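Local coordinates for nucleoporin nup120 (Schizosaccharomyces pombe, PDB 4GQ2), which serves as a structural component of the nuclear pore complex, where nucleoporins can also act as docking partners for transiently bound nuclear transport factors, at residues A[16-21]-A[766-771]; A[429-434]-A[678-683]; A[684-689]-A[730-735]. All blocks are in the same frame, centred on the assembly; numbering follows the deposited sequence.

The three contacts trace a path from the early strands of the chain, at the beta-propeller side, into the helices that follow. Contacts 2 and 3 both use helix 672-703, on consecutive segments, with centres about 14 Å apart. The centre of contact 1 lies about 12 Å from that of contact 2, and the two touch through Ser-16 beside Arg-680 and Leu-771 against Ala-679. Contacts 1 and 3 are buried, whereas contact 2 is a surface contact. Their chemistry follows: contact 3 is aliphatic packing between two helices, contact 1 sets a cysteine against an asparagine with one water bridge, and contact 2 is a small, polar meeting of a loop with an arginine.

Contact 1: A[16-21]-A[766-771]; sequences SFCLEG and SVNTAL
Cys-18 and Asn-768 carry the van der Waals part of this contact, and their CA atoms, 5.7 Å apart, are the nearest CA pair across the segments. The CB bond of Cys-18 points toward segment 766-771, with Cys-18 CB 3.8 Å from Ser-766 O. Its chi1 of -50° turns the sulfur to the side of its own backbone N, where Cys-18 SG lies 3.6 Å from Asn-768 N and 3.8 Å from Asn-768 CB. The amide of Asn-768 reaches back over the cysteine backbone, its ND2 3.4 Å from Cys-18 CA.

Segment 16-21 runs through the loop after strand 3-11 to the start of strand 21-26, passing from one sheet to the next, consistent with a connection between propeller blades. Segment 766-771 leads into helix 770-777, whose N-cap is Thr-769; OG1 of that residue binds the backbone N of Gln-772.

Hydrogen bonding between the two segments runs through a water. It accepts from Asn-768 ND2 at 2.8 Å and donates to Leu-19 O at 3.0 Å. Asn-768 ND2 also donates to Gln-15 O, just ahead of segment 16-21, so this buried amide nitrogen has two acceptors, while the backbone N of Asn-768 bonds to Gln-772 OE1.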
loop_
_atom_site.group_PDB
_atom_site.type_symbol
_atom_site.label_atom_id
_atom_site.label_comp_id
_atom_site.label_asym_id
_atom_site.label_seq_id
_atom_site.Cartn_x
_atom_site.Cartn_y
_atom_site.Cartn_z
ATOM N N SER A 16 -8.700 7.258 4.732
ATOM C CA SER A 16 -9.347 5.978 4.429
ATOM C C SER A 16 -10.536 6.133 3.493
ATOM O O SER A 16 -10.906 5.190 2.798
ATOM C CB SER A 16 -9.794 5.259 5.706
ATOM O OG SER A 16 -8.694 4.967 6.551
ATOM N N PHE A 17 -11.127 7.323 3.486
ATOM C CA PHE A 17 -12.263 7.633 2.613
ATOM C C PHE A 17 -11.827 8.319 1.310
ATOM O O PHE A 17 -12.678 8.719 0.519
ATOM C CB PHE A 17 -13.261 8.531 3.353
ATOM C CG PHE A 17 -14.242 7.785 4.213
ATOM C CD1 PHE A 17 -13.823 7.075 5.333
ATOM C CD2 PHE A 17 -15.601 7.810 3.913
ATOM C CE1 PHE A 17 -14.738 6.385 6.126
ATOM C CE2 PHE A 17 -16.521 7.131 4.708
ATOM C CZ PHE A 17 -16.090 6.418 5.817
ATOM N N CYS A 18 -10.513 8.457 1.089
ATOM C CA CYS A 18 -9.978 9.173 -0.088
ATOM C C CYS A 18 -10.535 10.591 -0.218
ATOM O O CYS A 18 -10.885 11.035 -1.314
ATOM C CB CYS A 18 -10.234 8.406 -1.389
ATOM S SG CYS A 18 -9.750 6.675 -1.349
ATOM N N LEU A 19 -10.610 11.300 0.902
ATOM C CA LEU A 19 -11.153 12.640 0.904
ATOM C C LEU A 19 -10.053 13.672 0.718
ATOM O O LEU A 19 -8.915 13.456 1.130
ATOM C CB LEU A 19 -11.901 12.903 2.207
ATOM C CG LEU A 19 -13.141 12.057 2.533
ATOM C CD1 LEU A 19 -13.818 12.597 3.789
ATOM C CD2 LEU A 19 -14.136 11.973 1.378
ATOM N N GLU A 20 -10.408 14.791 0.098
ATOM C CA GLU A 20 -9.492 15.910 -0.100
ATOM C C GLU A 20 -9.523 16.916 1.049
ATOM O O GLU A 20 -8.540 17.621 1.288
ATOM C CB GLU A 20 -9.795 16.614 -1.420
ATOM C CG GLU A 20 -9.346 15.841 -2.651
ATOM C CD GLU A 20 -9.750 16.515 -3.951
ATOM O OE1 GLU A 20 -9.763 15.827 -4.994
ATOM O OE2 GLU A 20 -10.059 17.728 -3.936
ATOM N N GLY A 21 -10.650 16.988 1.756
ATOM C CA GLY A 21 -10.764 17.877 2.907
ATOM C C GLY A 21 -12.089 17.836 3.648
ATOM O O GLY A 21 -12.913 16.941 3.447
ATOM N N SER A 766 -9.296 9.601 -8.326
ATOM C CA SER A 766 -9.417 10.214 -6.990
ATOM C C SER A 766 -9.073 9.231 -5.867
ATOM O O SER A 766 -8.886 9.610 -4.713
ATOM C CB SER A 766 -10.832 10.768 -6.792
ATOM O OG SER A 766 -11.250 11.546 -7.908
ATOM N N VAL A 767 -8.993 7.964 -6.238
ATOM C CA VAL A 767 -8.642 6.860 -5.356
ATOM C C VAL A 767 -7.222 7.014 -4.774
ATOM O O VAL A 767 -6.379 7.687 -5.369
ATOM C CB VAL A 767 -8.855 5.554 -6.159
ATOM C CG1 VAL A 767 -7.637 4.657 -6.172
ATOM C CG2 VAL A 767 -10.160 4.865 -5.749
ATOM N N ASN A 768 -6.963 6.409 -3.613
ATOM C CA ASN A 768 -5.689 6.612 -2.904
ATOM C C ASN A 768 -4.638 5.518 -3.080
ATOM O O ASN A 768 -3.438 5.786 -2.990
ATOM C CB ASN A 768 -5.921 6.848 -1.403
ATOM C CG ASN A 768 -6.215 8.299 -1.069
ATOM O OD1 ASN A 768 -6.062 9.182 -1.901
ATOM N ND2 ASN A 768 -6.635 8.549 0.164
ATOM N N THR A 769 -5.074 4.285 -3.305
ATOM C CA THR A 769 -4.126 3.182 -3.459
ATOM C C THR A 769 -4.293 2.468 -4.786
ATOM O O THR A 769 -5.359 2.527 -5.413
ATOM C CB THR A 769 -4.243 2.149 -2.326
ATOM O OG1 THR A 769 -5.419 1.357 -2.527
ATOM C CG2 THR A 769 -4.310 2.843 -0.958
ATOM N N ALA A 770 -3.238 1.770 -5.199
ATOM C CA ALA A 770 -3.286 0.929 -6.389
ATOM C C ALA A 770 -4.341 -0.185 -6.291
ATOM O O ALA A 770 -4.923 -0.579 -7.300
ATOM C CB ALA A 770 -1.912 0.342 -6.680
ATOM N N LEU A 771 -4.579 -0.697 -5.085
ATOM C CA LEU A 771 -5.571 -1.761 -4.902
ATOM C C LEU A 771 -7.006 -1.225 -4.960
ATOM O O LEU A 771 -7.912 -1.932 -5.375
ATOM C CB LEU A 771 -5.321 -2.546 -3.612
ATOM C CG LEU A 771 -6.159 -3.810 -3.400
ATOM C CD1 LEU A 771 -5.947 -4.816 -4.523
ATOM C CD2 LEU A 771 -5.860 -4.444 -2.040
HETATM O O HOH W 1 -7.042 11.167 1.027
#

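Contact 2: A[429-434]-A[678-683]; sequences AHNTSI and VARVLD
Asn-431 meets Arg-680 at the far end of the arginine, where NH1 lies 3.6 Å from Asn-431 CB and 3.3 Å from Asn-431 CG. The amide and guanidinium planes stand 90° apart, which rules out a stacked arrangement, and the guanidinium presents its edge, with Asn-431 CA in its plane. The two side chains run past one another in opposite directions.

Reach explains why so distant a backbone can take part. The CA atoms of Asn-431 and Arg-680 are 8.7 Å apart, and the arginine spans the gap because it is extended from CG to NE (chi2 174°, chi3 178°). Next to this pair a water lies 2.8 Å from Ala-429 O and, in a weak contact, 3.3 Å from Asp-683 OD2; it has more acceptors in reach than protons to give. Asp-683 has firmer partners, a salt bridge from Lys-687 one turn along and a hydrogen bond with Ser-739.

Further out, Ser-433 caps the helix that follows the loop, and its hydroxyl is hydrogen-bonded to Asp-514. This surface contact joins the loop between helix 419-428 and helix 434-443, on the beta-propeller side, to helix 672-703 of the helical domain, with Arg-680 also packing on Val-10 and Pro-11 of strand 3-11 while Ala-679 and Leu-682 turn to helix 770-777.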
loop_
_atom_site.group_PDB
_atom_site.type_symbol
_atom_site.label_atom_id
_atom_site.label_comp_id
_atom_site.label_asym_id
_atom_site.label_seq_id
_atom_site.Cartn_x
_atom_site.Cartn_y
_atom_site.Cartn_z
ATOM N N ALA A 429 -0.401 -0.147 7.711
ATOM C CA ALA A 429 -1.293 -1.096 7.059
ATOM C C ALA A 429 -2.073 -1.883 8.104
ATOM O O ALA A 429 -2.488 -3.012 7.860
ATOM C CB ALA A 429 -0.503 -2.034 6.147
ATOM N N HIS A 430 -2.289 -1.275 9.265
ATOM C CA HIS A 430 -2.879 -1.993 10.389
ATOM C C HIS A 430 -4.360 -1.786 10.579
ATOM O O HIS A 430 -4.971 -2.430 11.434
ATOM C CB HIS A 430 -2.123 -1.679 11.673
ATOM C CG HIS A 430 -2.219 -2.770 12.707
ATOM N ND1 HIS A 430 -2.913 -2.626 13.850
ATOM C CD2 HIS A 430 -1.694 -4.060 12.723
ATOM C CE1 HIS A 430 -2.827 -3.760 14.569
ATOM N NE2 HIS A 430 -2.081 -4.637 13.877
ATOM N N ASN A 431 -4.950 -0.898 9.778
ATOM C CA ASN A 431 -6.376 -0.565 9.876
ATOM C C ASN A 431 -6.749 0.250 11.124
ATOM O O ASN A 431 -7.913 0.305 11.522
ATOM C CB ASN A 431 -7.260 -1.819 9.748
ATOM C CG ASN A 431 -7.030 -2.570 8.448
ATOM O OD1 ASN A 431 -5.891 -2.833 8.059
ATOM N ND2 ASN A 431 -8.119 -2.929 7.772
ATOM N N THR A 432 -5.750 0.883 11.734
ATOM C CA THR A 432 -5.988 1.830 12.804
ATOM C C THR A 432 -6.224 3.195 12.154
ATOM O O THR A 432 -5.879 3.393 10.988
ATOM C CB THR A 432 -4.796 1.912 13.789
ATOM O OG1 THR A 432 -3.702 2.584 13.167
ATOM C CG2 THR A 432 -4.344 0.531 14.242
ATOM N N SER A 433 -6.809 4.127 12.905
ATOM C CA SER A 433 -7.067 5.473 12.403
ATOM C C SER A 433 -5.788 6.285 12.290
ATOM O O SER A 433 -4.837 6.076 13.041
ATOM C CB SER A 433 -8.030 6.219 13.327
ATOM O OG SER A 433 -7.367 6.585 14.533
ATOM N N ILE A 434 -5.802 7.235 11.362
ATOM C CA ILE A 434 -4.731 8.203 11.195
ATOM C C ILE A 434 -4.528 9.047 12.456
ATOM O O ILE A 434 -3.389 9.365 12.811
ATOM C CB ILE A 434 -4.953 9.060 9.918
ATOM C CG1 ILE A 434 -4.091 8.521 8.771
ATOM C CG2 ILE A 434 -4.596 10.527 10.131
ATOM C CD1 ILE A 434 -4.561 7.204 8.192
ATOM N N VAL A 678 -13.863 -2.455 -0.663
ATOM C CA VAL A 678 -13.449 -3.603 -1.460
ATOM C C VAL A 678 -11.958 -3.889 -1.285
ATOM O O VAL A 678 -11.570 -5.045 -1.043
ATOM C CB VAL A 678 -13.803 -3.409 -2.950
ATOM C CG1 VAL A 678 -13.135 -4.474 -3.809
ATOM C CG2 VAL A 678 -15.318 -3.437 -3.140
ATOM N N ALA A 679 -11.137 -2.837 -1.378
ATOM C CA ALA A 679 -9.684 -2.958 -1.200
ATOM C C ALA A 679 -9.295 -3.588 0.133
ATOM O O ALA A 679 -8.389 -4.412 0.184
ATOM C CB ALA A 679 -8.998 -1.608 -1.369
ATOM N N ARG A 680 -9.989 -3.220 1.205
ATOM C CA ARG A 680 -9.686 -3.770 2.527
ATOM C C ARG A 680 -10.041 -5.248 2.612
ATOM O O ARG A 680 -9.250 -6.051 3.116
ATOM C CB ARG A 680 -10.359 -2.945 3.634
ATOM C CG ARG A 680 -9.686 -1.586 3.819
ATOM C CD ARG A 680 -10.395 -0.654 4.797
ATOM N NE ARG A 680 -9.642 0.592 4.931
ATOM C CZ ARG A 680 -8.688 0.816 5.834
ATOM N NH1 ARG A 680 -8.381 -0.105 6.742
ATOM N NH2 ARG A 680 -8.054 1.984 5.840
ATOM N N VAL A 681 -11.212 -5.612 2.089
ATOM C CA VAL A 681 -11.615 -7.019 2.058
ATOM C C VAL A 681 -10.677 -7.844 1.162
ATOM O O VAL A 681 -10.239 -8.925 1.567
ATOM C CB VAL A 681 -13.090 -7.192 1.623
ATOM C CG1 VAL A 681 -13.418 -8.658 1.384
ATOM C CG2 VAL A 681 -14.023 -6.604 2.667
ATOM N N LEU A 682 -10.361 -7.330 -0.034
ATOM C CA LEU A 682 -9.399 -7.993 -0.928
ATOM C C LEU A 682 -8.048 -8.241 -0.251
ATOM O O LEU A 682 -7.534 -9.362 -0.277
ATOM C CB LEU A 682 -9.198 -7.207 -2.232
ATOM C CG LEU A 682 -10.368 -7.284 -3.219
ATOM C CD1 LEU A 682 -10.109 -6.415 -4.438
ATOM C CD2 LEU A 682 -10.671 -8.728 -3.620
ATOM N N ASP A 683 -7.485 -7.198 0.358
ATOM C CA ASP A 683 -6.199 -7.308 1.043
ATOM C C ASP A 683 -6.257 -8.463 2.043
ATOM O O ASP A 683 -5.353 -9.301 2.113
ATOM C CB ASP A 683 -5.878 -5.987 1.756
ATOM C CG ASP A 683 -4.598 -6.051 2.565
ATOM O OD1 ASP A 683 -3.513 -5.903 1.976
ATOM O OD2 ASP A 683 -4.675 -6.245 3.795
HETATM O O HOH W 2 -3.857 -3.516 5.493
#

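Contact 3: A[684-689]-A[730-735]; sequences SILKKF and RLVSFL
Leu-686 spreads its two methyls over a pair of residues one helical turn apart on the facing helix. Its CD1 packs on Leu-735 CB at 3.6 Å, while its CD2 meets Val-732 CG2 at 4.0 Å. The first torsion, -66°, sets CG anti to the carbonyl carbon, and from there the fork covers both neighbours. Against Val-732 the leucine slides past in the opposite sense; against Leu-735 it runs at a slant.

Val-732 answers with both of its branches. CG2 takes the leucine methyl and also lies 4.3 Å from Phe-689 CB. CG1, anti to its own backbone N at chi1 165°, goes instead to the main chain of the other helix, where it comes within 3.3 Å of Leu-686 O. A methyl is thus set against a carbonyl oxygen, and the valine touches backbone as well as side chain. Leu-686 and Val-732 are also the residues whose CA atoms come nearest, at 6.0 Å.

The axes of segments 684-689 and 730-735 approach to 9.4 Å, with 140° between their N-to-C directions, a roughly antiparallel pair within the helical part of the protein. Helix 790-803 adds a third wall: Ile-802 lies on Leu-686 and Leu-735, and Phe-803 lies on Val-732 and meets the ring of Phe-689.

Between the two segments no hydrogen bond or ion pair was found, and all four touching residues are buried, so this part rests on apolar van der Waals contacts, with a hydrogen bond from Gln-690 to Ser-733 adding a polar link between the helices just beyond segment 684-689.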
loop_
_atom_site.group_PDB
_atom_site.type_symbol
_atom_site.label_atom_id
_atom_site.label_comp_id
_atom_site.label_asym_id
_atom_site.label_seq_id
_atom_site.Cartn_x
_atom_site.Cartn_y
_atom_site.Cartn_z
ATOM N N SER A 684 -7.349 -8.505 2.800
ATOM C CA SER A 684 -7.552 -9.514 3.827
ATOM C C SER A 684 -7.729 -10.924 3.233
ATOM O O SER A 684 -7.187 -11.892 3.748
ATOM C CB SER A 684 -8.736 -9.108 4.707
ATOM O OG SER A 684 -9.063 -10.141 5.603
ATOM N N ILE A 685 -8.480 -11.032 2.140
ATOM C CA ILE A 685 -8.655 -12.312 1.448
ATOM C C ILE A 685 -7.355 -12.776 0.778
ATOM O O ILE A 685 -6.960 -13.941 0.906
ATOM C CB ILE A 685 -9.805 -12.262 0.408
ATOM C CG1 ILE A 685 -11.139 -11.880 1.064
ATOM C CG2 ILE A 685 -9.944 -13.595 -0.316
ATOM C CD1 ILE A 685 -11.403 -12.573 2.378
ATOM N N LEU A 686 -6.688 -11.856 0.084
ATOM C CA LEU A 686 -5.449 -12.163 -0.641
ATOM C C LEU A 686 -4.305 -12.658 0.236
ATOM O O LEU A 686 -3.495 -13.454 -0.221
ATOM C CB LEU A 686 -4.993 -10.974 -1.489
ATOM C CG LEU A 686 -5.894 -10.573 -2.664
ATOM C CD1 LEU A 686 -5.451 -9.243 -3.219
ATOM C CD2 LEU A 686 -5.920 -11.610 -3.771
ATOM N N LYS A 687 -4.285 -12.238 1.468
ATOM C CA LYS A 687 -3.287 -12.691 2.378
ATOM C C LYS A 687 -3.473 -14.128 2.746
ATOM O O LYS A 687 -2.550 -14.847 2.875
ATOM C CB LYS A 687 -3.321 -11.871 3.633
ATOM C CG LYS A 687 -2.397 -10.705 3.625
ATOM C CD LYS A 687 -2.825 -9.749 4.694
ATOM C CE LYS A 687 -1.692 -8.859 5.099
ATOM N NZ LYS A 687 -2.182 -7.488 5.330
ATOM N N LYS A 688 -4.700 -14.528 2.927
ATOM C CA LYS A 688 -5.039 -15.921 3.202
ATOM C C LYS A 688 -4.804 -16.786 1.965
ATOM O O LYS A 688 -4.258 -17.876 2.065
ATOM C CB LYS A 688 -6.460 -16.044 3.753
ATOM C CG LYS A 688 -6.691 -15.164 4.974
ATOM C CD LYS A 688 -7.906 -15.587 5.783
ATOM C CE LYS A 688 -7.996 -14.831 7.103
ATOM N NZ LYS A 688 -8.611 -13.488 6.910
ATOM N N PHE A 689 -5.161 -16.278 0.790
ATOM C CA PHE A 689 -4.814 -16.976 -0.448
ATOM C C PHE A 689 -3.309 -17.236 -0.597
ATOM O O PHE A 689 -2.902 -18.371 -0.858
ATOM C CB PHE A 689 -5.391 -16.263 -1.682
ATOM C CG PHE A 689 -6.748 -16.768 -2.084
ATOM C CD1 PHE A 689 -6.920 -18.086 -2.488
ATOM C CD2 PHE A 689 -7.853 -15.931 -2.058
ATOM C CE1 PHE A 689 -8.172 -18.561 -2.853
ATOM C CE2 PHE A 689 -9.106 -16.397 -2.430
ATOM C CZ PHE A 689 -9.266 -17.713 -2.829
ATOM N N ARG A 730 1.731 -15.546 -8.106
ATOM C CA ARG A 730 2.163 -14.333 -8.786
ATOM C C ARG A 730 1.106 -13.251 -8.714
ATOM O O ARG A 730 1.393 -12.145 -8.279
ATOM C CB ARG A 730 2.515 -14.613 -10.249
ATOM C CG ARG A 730 3.040 -13.392 -10.975
ATOM C CD ARG A 730 3.505 -13.735 -12.379
ATOM N NE ARG A 730 2.383 -13.660 -13.293
ATOM C CZ ARG A 730 2.172 -12.693 -14.175
ATOM N NH1 ARG A 730 3.027 -11.696 -14.327
ATOM N NH2 ARG A 730 1.091 -12.754 -14.924
ATOM N N LEU A 731 -0.112 -13.578 -9.138
ATOM C CA LEU A 731 -1.174 -12.588 -9.250
ATOM C C LEU A 731 -1.593 -12.090 -7.891
ATOM O O LEU A 731 -1.820 -10.898 -7.700
ATOM C CB LEU A 731 -2.376 -13.157 -10.005
ATOM C CG LEU A 731 -2.125 -13.483 -11.483
ATOM C CD1 LEU A 731 -3.440 -13.765 -12.186
ATOM C CD2 LEU A 731 -1.398 -12.340 -12.178
ATOM N N VAL A 732 -1.668 -13.013 -6.943
ATOM C CA VAL A 732 -2.004 -12.679 -5.570
ATOM C C VAL A 732 -0.946 -11.761 -4.933
ATOM O O VAL A 732 -1.287 -10.711 -4.384
ATOM C CB VAL A 732 -2.263 -13.966 -4.750
ATOM C CG1 VAL A 732 -2.244 -13.685 -3.260
ATOM C CG2 VAL A 732 -3.599 -14.586 -5.166
ATOM N N SER A 733 0.327 -12.138 -5.039
ATOM C CA SER A 733 1.426 -11.349 -4.467
ATOM C C SER A 733 1.563 -10.002 -5.155
ATOM O O SER A 733 1.848 -9.002 -4.510
ATOM C CB SER A 733 2.754 -12.118 -4.514
ATOM O OG SER A 733 2.642 -13.359 -3.827
ATOM N N PHE A 734 1.349 -9.978 -6.467
ATOM C CA PHE A 734 1.264 -8.727 -7.210
ATOM C C PHE A 734 0.225 -7.771 -6.601
ATOM O O PHE A 734 0.546 -6.634 -6.228
ATOM C CB PHE A 734 0.986 -9.024 -8.685
ATOM C CG PHE A 734 0.518 -7.842 -9.476
ATOM C CD1 PHE A 734 1.404 -6.842 -9.848
ATOM C CD2 PHE A 734 -0.813 -7.757 -9.899
ATOM C CE1 PHE A 734 0.972 -5.756 -10.601
ATOM C CE2 PHE A 734 -1.253 -6.674 -10.645
ATOM C CZ PHE A 734 -0.359 -5.670 -10.993
ATOM N N LEU A 735 -1.008 -8.244 -6.459
ATOM C CA LEU A 735 -2.062 -7.425 -5.860
ATOM C C LEU A 735 -1.806 -7.018 -4.404
ATOM O O LEU A 735 -2.184 -5.918 -3.994
ATOM C CB LEU A 735 -3.431 -8.088 -6.009
ATOM C CG LEU A 735 -3.922 -8.170 -7.463
ATOM C CD1 LEU A 735 -5.111 -9.104 -7.565
ATOM C CD2 LEU A 735 -4.274 -6.795 -8.022
#